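Local coordinates for ESX-1 secretion system protein eccD1 (Mycobacterium tuberculosis, PDB 4KV2) that forms part of the ESX-1 type VII secretion system, which delivers virulence factors such as EsxA and EsxB to host cells during infection, at residues Arg7-Thr12 / Gly85-Leu90. Numbering follows the deposited sequence.
Sequences RVTILT and GSLLTL
Thr9 and Leu87 share one face of a parallel strand pair, their side chains side by side and pointing the same way. Leu87 brings a single methyl, CD2, against Thr9 CB and CG2, 3.6 Å from each. The chi1 of Thr9 (-63°) sets CG2 anti to the backbone N and leaves OG1 beside that N, where it hydrogen-bonds to Asp18 of the adjoining strand and accepts a hydrogen bond from a water that also donates to Gly85 O. On the reverse face Leu88 reaches two neighbours with different atoms. Its CD1 meets Val8 CG1 at 4.1 Å, while Ile10 CD1 folds back over Leu88 CB, 4.0 Å away, because chi1 and chi2 of the isoleucine are both near -55°. Leu77 also packs on Leu88, and Leu38 of helix 31-41 on Ile10, so this face looks into the core under the helix. These are the two middle strands of the ubiquitin-like domain, the first and last in sequence lying parallel between strands 15-22 and 62-64, as in the beta-grasp fold. Three backbone bonds hold them: Thr9 N to Ser86 O, Leu88 N to Thr9 O and Leu11 N to Leu88 O, the last with the donor almost in line with the carbonyl (C=O...N 175°). CA-H...O contacts from Leu87 to Thr9 O and from Ile10 to Leu88 O run beside these bonds. At the start of the contact Gly85 N donates to Arg7 O from above the carbonyl plane. Towards the far end a water bridges Leu11 O and Leu90 N. There Thr89 CG2 comes only within 3.9 Å of Leu11 O, and the Thr89 hydroxyl hydrogen-bonds to Ala64 O of strand 62-64.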
ATOM      1  N   ARG A   7     -11.035  -3.352   4.866  1.00 19.76           N
ATOM      2  CA  ARG A   7     -10.369  -3.240   6.158  0.50 19.45           C
ATOM      3  C   ARG A   7      -9.962  -4.619   6.626  1.00 18.56           C
ATOM      4  O   ARG A   7     -10.810  -5.504   6.752  1.00 19.65           O
ATOM      5  CB  ARG A   7     -11.304  -2.630   7.211  0.50 21.44           C
ATOM      6  CG  ARG A   7     -11.243  -1.117   7.315  0.50 23.05           C
ATOM      7  CD  ARG A   7     -11.527  -0.494   5.969  0.50 23.39           C
ATOM      8  NE  ARG A   7     -11.483   0.963   5.980  0.50 25.71           N
ATOM      9  CZ  ARG A   7     -11.743   1.682   4.903  0.50 26.70           C
ATOM     10  NH1 ARG A   7     -12.064   1.052   3.777  0.50 25.49           N
ATOM     11  NH2 ARG A   7     -11.676   2.991   4.942  0.50 29.66           N
ATOM     12  N   VAL A   8      -8.671  -4.801   6.868  1.00 17.59           N
ATOM     13  CA  VAL A   8      -8.180  -6.041   7.436  1.00 17.16           C
ATOM     14  C   VAL A   8      -7.325  -5.728   8.641  1.00 16.90           C
ATOM     15  O   VAL A   8      -6.835  -4.603   8.786  1.00 17.28           O
ATOM     16  CB  VAL A   8      -7.386  -6.914   6.425  1.00 17.05           C
ATOM     17  CG1 VAL A   8      -8.233  -7.198   5.189  1.00 17.84           C
ATOM     18  CG2 VAL A   8      -6.069  -6.269   6.069  1.00 16.89           C
ATOM     19  N   THR A   9      -7.194  -6.704   9.528  1.00 16.75           N
ATOM     20  CA  THR A   9      -6.328  -6.570  10.678  1.00 16.88           C
ATOM     21  C   THR A   9      -5.274  -7.665  10.526  1.00 16.36           C
ATOM     22  O   THR A   9      -5.619  -8.835  10.378  1.00 16.87           O
ATOM     23  CB  THR A   9      -7.110  -6.782  11.969  1.00 18.56           C
ATOM     24  OG1 THR A   9      -8.122  -5.766  12.117  1.00 19.93           O
ATOM     25  CG2 THR A   9      -6.180  -6.763  13.162  1.00 19.34           C
ATOM     26  N   ILE A  10      -4.009  -7.283  10.573  1.00 16.15           N
ATOM     27  CA  ILE A  10      -2.910  -8.227  10.533  1.00 16.43           C
ATOM     28  C   ILE A  10      -2.488  -8.598  11.949  1.00 17.40           C
ATOM     29  O   ILE A  10      -2.158  -7.713  12.753  1.00 17.85           O
ATOM     30  CB  ILE A  10      -1.660  -7.629   9.826  1.00 16.69           C
ATOM     31  CG1 ILE A  10      -2.021  -7.134   8.427  1.00 16.62           C
ATOM     32  CG2 ILE A  10      -0.521  -8.657   9.790  1.00 17.71           C
ATOM     33  CD1 ILE A  10      -2.720  -8.152   7.536  1.00 16.76           C
ATOM     34  N   LEU A  11      -2.496  -9.890  12.243  1.00 18.26           N
ATOM     35  CA  LEU A  11      -1.957 -10.432  13.497  1.00 19.91           C
ATOM     36  C   LEU A  11      -0.471 -10.789  13.362  1.00 20.60           C
ATOM     37  O   LEU A  11      -0.119 -11.604  12.536  1.00 21.14           O
ATOM     38  CB  LEU A  11      -2.730 -11.701  13.872  1.00 21.74           C
ATOM     39  CG  LEU A  11      -2.427 -12.375  15.223  1.00 24.01           C
ATOM     40  CD1 LEU A  11      -2.607 -11.413  16.402  1.00 24.70           C
ATOM     41  CD2 LEU A  11      -3.350 -13.569  15.362  1.00 26.44           C
ATOM     42  N   THR A  12       0.373 -10.203  14.200  1.00 21.34           N
ATOM     43  CA  THR A  12       1.793 -10.503  14.274  1.00 23.00           C
ATOM     44  C   THR A  12       2.077 -10.829  15.739  1.00 24.93           C
ATOM     45  O   THR A  12       2.236  -9.937  16.571  1.00 25.64           O
ATOM     46  CB  THR A  12       2.670  -9.326  13.807  1.00 23.33           C
ATOM     47  OG1 THR A  12       2.235  -8.859  12.525  1.00 22.21           O
ATOM     48  CG2 THR A  12       4.100  -9.755  13.680  1.00 25.47           C
ATOM     49  N   GLY A  85     -12.730  -6.161   8.430  1.00 21.90           N
ATOM     50  CA  GLY A  85     -12.364  -6.549   9.790  1.00 22.08           C
ATOM     51  C   GLY A  85     -11.758  -7.949   9.938  1.00 21.31           C
ATOM     52  O   GLY A  85     -11.384  -8.356  11.042  1.00 21.91           O
ATOM     53  N   SER A  86     -11.652  -8.695   8.841  1.00 20.88           N
ATOM     54  CA  SER A  86     -11.066 -10.032   8.868  1.00 20.69           C
ATOM     55  C   SER A  86      -9.640  -9.988   9.407  1.00 19.24           C
ATOM     56  O   SER A  86      -8.867  -9.068   9.074  1.00 17.52           O
ATOM     57  CB  SER A  86     -11.005 -10.637   7.457  1.00 21.01           C
ATOM     58  OG  SER A  86     -12.264 -11.066   6.964  1.00 23.56           O
ATOM     59  N   LEU A  87      -9.285 -11.014  10.187  1.00 20.16           N
ATOM     60  CA  LEU A  87      -7.913 -11.208  10.640  1.00 19.64           C
ATOM     61  C   LEU A  87      -7.155 -11.976   9.554  1.00 18.13           C
ATOM     62  O   LEU A  87      -7.586 -13.052   9.110  1.00 19.05           O
ATOM     63  CB  LEU A  87      -7.822 -12.060  11.925  1.00 22.75           C
ATOM     64  CG  LEU A  87      -8.179 -11.483  13.277  1.00 25.70           C
ATOM     65  CD1 LEU A  87      -7.620 -12.360  14.397  1.00 29.14           C
ATOM     66  CD2 LEU A  87      -7.624 -10.083  13.403  1.00 25.18           C
ATOM     67  N   LEU A  88      -6.017 -11.418   9.177  1.00 16.56           N
ATOM     68  CA  LEU A  88      -5.043 -12.097   8.357  1.00 15.99           C
ATOM     69  C   LEU A  88      -3.667 -12.166   9.006  1.00 16.27           C
ATOM     70  O   LEU A  88      -3.339 -11.414   9.942  1.00 16.93           O
ATOM     71  CB  LEU A  88      -4.961 -11.401   6.987  1.00 15.23           C
ATOM     72  CG  LEU A  88      -6.226 -11.457   6.125  1.00 15.84           C
ATOM     73  CD1 LEU A  88      -6.075 -10.660   4.813  1.00 16.37           C
ATOM     74  CD2 LEU A  88      -6.618 -12.870   5.791  1.00 17.52           C
ATOM     75  N   THR A  89      -2.856 -13.096   8.501  1.00 16.54           N
ATOM     76  CA  THR A  89      -1.447 -13.194   8.893  1.00 17.45           C
ATOM     77  C   THR A  89      -0.580 -13.056   7.635  1.00 17.24           C
ATOM     78  O   THR A  89      -1.091 -13.139   6.518  1.00 16.93           O
ATOM     79  CB  THR A  89      -1.144 -14.520   9.618  1.00 19.35           C
ATOM     80  OG1 THR A  89      -1.467 -15.630   8.762  1.00 19.50           O
ATOM     81  CG2 THR A  89      -1.939 -14.626  10.913  1.00 20.93           C
ATOM     82  N   LEU A  90       0.716 -12.813   7.822  1.00 18.42           N
ATOM     83  CA  LEU A  90       1.672 -12.832   6.727  1.00 19.62           C
ATOM     84  C   LEU A  90       2.515 -14.092   6.875  1.00 20.97           C
ATOM     85  O   LEU A  90       3.043 -14.367   7.948  1.00 22.06           O
ATOM     86  CB  LEU A  90       2.560 -11.593   6.740  1.00 21.25           C
ATOM     87  CG  LEU A  90       1.910 -10.328   6.185  1.00 21.08           C
ATOM     88  CD1 LEU A  90       2.729  -9.121   6.634  1.00 23.81           C
ATOM     89  CD2 LEU A  90       1.827 -10.436   4.658  1.00 21.67           C
TER
HETATM   90  O   HOH W   1     -10.383  -6.873  13.024  1.00 23.64           O
HETATM   91  O   HOH W   2       1.474 -12.372  10.532  1.00 18.38           O